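HMG box-containing protein 1 (Homo sapiens, PDB 3QVE) represses transcription by binding promoter DNA of its target genes, regulating the cell cycle and the Wnt pathway, and carries an AXH domain, the part described here. Local coordinates at residues Lys94-Phe99 with Val116-Pro121. Sequence-based numbering, arbitrary orientation.
Sequences KLDHPF and VQHGIP
H118, the last residue of helix 111-118, sets its imidazole against P98 by one face and against D96 O by one edge, and this is the closely fitted part of the contact. The rigid pyrrolidine comes across the imidazole at about a right angle, offset toward its rim, with P98 CD 4.0 Å from H118 CD2, so proline gives a nonpolar contact. The opposite face is overlain by H118's own neighbour, Q117, through CB. At the edge, H118 CD2 approaches the carbonyl oxygen D96 O, 3.6 Å away and near the ring plane. That oxygen is hydrogen-bonded to T114 OG1, a bond that joins the loop to the helix.

The solvent side, formed by exposed Q117 and partly exposed D96, has no polar bond between the two segments. The D96 carboxylate stands at 76° to the imidazole, and D96 OD1 stays 3.7 Å from H118 NE2, so any attraction between them is probably only electrostatic. There is one close touch, D96 OD2 lying 3.2 Å from the methylene Q117 CG. D96 CG sits between its backbone N and carbonyl carbon (chi1 56°), which brings the carboxylate to Q117; the glutamine bends at chi2, meeting it with its aliphatic stem. An alanine in place of D96 would probably leave the Q117 stem without its partner and H118 NE2 without the acid nearby.

D96 is the third residue of the type I turn K94-H97, where aspartate is a common choice; closed by H97 N to K94 O, the turn links strand 89-94 of the large antiparallel sheet to strand 98-101 of the small mixed one. G119, with positive phi, ends the helix and turns the chain toward I120, which, like P98, packs on W106 of strand 105-108.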
loop_
_atom_site.group_PDB
_atom_site.type_symbol
_atom_site.label_atom_id
_atom_site.label_comp_id
_atom_site.label_asym_id
_atom_site.label_seq_id
_atom_site.Cartn_x
_atom_site.Cartn_y
_atom_site.Cartn_z
ATOM N N LYS A 94 4.838 2.366 7.052
ATOM C CA LYS A 94 5.327 1.867 8.334
ATOM C C LYS A 94 5.519 0.339 8.298
ATOM O O LYS A 94 4.873 -0.344 7.515
ATOM C CB LYS A 94 4.373 2.258 9.463
ATOM C CG LYS A 94 4.075 3.736 9.581
ATOM C CD LYS A 94 5.337 4.589 9.708
ATOM C CE LYS A 94 5.038 6.103 9.750
ATOM N NZ LYS A 94 5.623 6.805 8.607
ATOM N N LEU A 95 6.401 -0.175 9.153
ATOM C CA LEU A 95 6.726 -1.610 9.175
ATOM C C LEU A 95 5.521 -2.464 9.492
ATOM O O LEU A 95 5.460 -3.594 9.055
ATOM C CB LEU A 95 7.811 -1.912 10.199
ATOM C CG LEU A 95 9.181 -1.254 10.145
ATOM C CD1 LEU A 95 10.210 -1.923 11.138
ATOM C CD2 LEU A 95 9.734 -1.279 8.758
ATOM N N ASP A 96 4.563 -1.902 10.228
ATOM C CA ASP A 96 3.374 -2.618 10.658
ATOM C C ASP A 96 2.176 -2.474 9.681
ATOM O O ASP A 96 1.074 -2.927 9.998
ATOM C CB ASP A 96 2.939 -2.077 12.033
ATOM C CG ASP A 96 2.708 -0.597 11.998
ATOM O OD1 ASP A 96 2.012 -0.130 11.079
ATOM O OD2 ASP A 96 3.251 0.095 12.862
ATOM N N HIS A 97 2.390 -1.883 8.510
ATOM C CA HIS A 97 1.314 -1.708 7.507
ATOM C C HIS A 97 0.770 -3.094 7.083
ATOM O O HIS A 97 1.522 -3.954 6.638
ATOM C CB HIS A 97 1.820 -0.941 6.269
ATOM C CG HIS A 97 0.742 -0.283 5.478
ATOM N ND1 HIS A 97 -0.223 -0.994 4.803
ATOM C CD2 HIS A 97 0.450 1.028 5.288
ATOM C CE1 HIS A 97 -1.066 -0.150 4.222
ATOM N NE2 HIS A 97 -0.672 1.082 4.490
ATOM N N PRO A 98 -0.544 -3.318 7.248
ATOM C CA PRO A 98 -1.177 -4.569 6.805
ATOM C C PRO A 98 -1.636 -4.512 5.352
ATOM O O PRO A 98 -1.901 -3.421 4.827
ATOM C CB PRO A 98 -2.386 -4.665 7.711
ATOM C CG PRO A 98 -2.803 -3.234 7.913
ATOM C CD PRO A 98 -1.506 -2.432 7.909
ATOM N N PHE A 99 -1.669 -5.664 4.695
ATOM C CA PHE A 99 -2.104 -5.749 3.303
ATOM C C PHE A 99 -3.064 -6.915 3.219
ATOM O O PHE A 99 -2.831 -7.935 3.865
ATOM C CB PHE A 99 -0.925 -5.972 2.375
ATOM C CG PHE A 99 0.036 -4.842 2.374
ATOM C CD1 PHE A 99 -0.234 -3.688 1.631
ATOM C CD2 PHE A 99 1.148 -4.870 3.218
ATOM C CE1 PHE A 99 0.633 -2.617 1.634
ATOM C CE2 PHE A 99 1.999 -3.807 3.243
ATOM C CZ PHE A 99 1.743 -2.666 2.443
ATOM N N VAL A 116 0.137 -5.652 17.274
ATOM C CA VAL A 116 0.134 -4.621 18.299
ATOM C C VAL A 116 -0.562 -3.357 17.839
ATOM O O VAL A 116 -1.321 -2.783 18.600
ATOM C CB VAL A 116 1.567 -4.265 18.789
ATOM C CG1 VAL A 116 1.592 -2.932 19.635
ATOM C CG2 VAL A 116 2.062 -5.392 19.616
ATOM N N GLN A 117 -0.268 -2.907 16.623
ATOM C CA GLN A 117 -0.790 -1.642 16.151
ATOM C C GLN A 117 -2.233 -1.716 15.670
ATOM O O GLN A 117 -2.948 -0.762 15.872
ATOM C CB GLN A 117 0.060 -1.077 15.006
ATOM C CG GLN A 117 1.450 -0.622 15.429
ATOM C CD GLN A 117 1.377 0.504 16.456
ATOM O OE1 GLN A 117 0.676 1.506 16.248
ATOM N NE2 GLN A 117 2.075 0.325 17.577
ATOM N N HIS A 118 -2.634 -2.815 15.028
ATOM C CA HIS A 118 -3.961 -2.937 14.416
ATOM C C HIS A 118 -4.797 -4.076 14.956
ATOM O O HIS A 118 -5.931 -4.174 14.594
ATOM C CB HIS A 118 -3.796 -3.126 12.909
ATOM C CG HIS A 118 -3.097 -1.967 12.271
ATOM N ND1 HIS A 118 -3.686 -0.718 12.170
ATOM C CD2 HIS A 118 -1.836 -1.835 11.802
ATOM C CE1 HIS A 118 -2.803 0.124 11.652
ATOM N NE2 HIS A 118 -1.684 -0.531 11.408
ATOM N N GLY A 119 -4.246 -4.980 15.755
ATOM C CA GLY A 119 -5.048 -6.115 16.254
ATOM C C GLY A 119 -5.307 -7.222 15.223
ATOM O O GLY A 119 -6.087 -8.133 15.457
ATOM N N ILE A 120 -4.626 -7.186 14.086
ATOM C CA ILE A 120 -4.942 -8.088 12.996
ATOM C C ILE A 120 -3.841 -9.157 12.910
ATOM O O ILE A 120 -2.671 -8.814 12.701
ATOM C CB ILE A 120 -4.964 -7.330 11.624
ATOM C CG1 ILE A 120 -6.054 -6.248 11.616
ATOM C CG2 ILE A 120 -5.145 -8.312 10.473
ATOM C CD1 ILE A 120 -5.967 -5.307 10.424
ATOM N N PRO A 121 -4.217 -10.435 12.995
ATOM C CA PRO A 121 -3.247 -11.515 12.783
ATOM C C PRO A 121 -2.876 -11.681 11.293
ATOM O O PRO A 121 -3.759 -11.662 10.443
ATOM C CB PRO A 121 -4.009 -12.733 13.242
ATOM C CG PRO A 121 -5.470 -12.411 12.973
ATOM C CD PRO A 121 -5.605 -10.936 13.103
#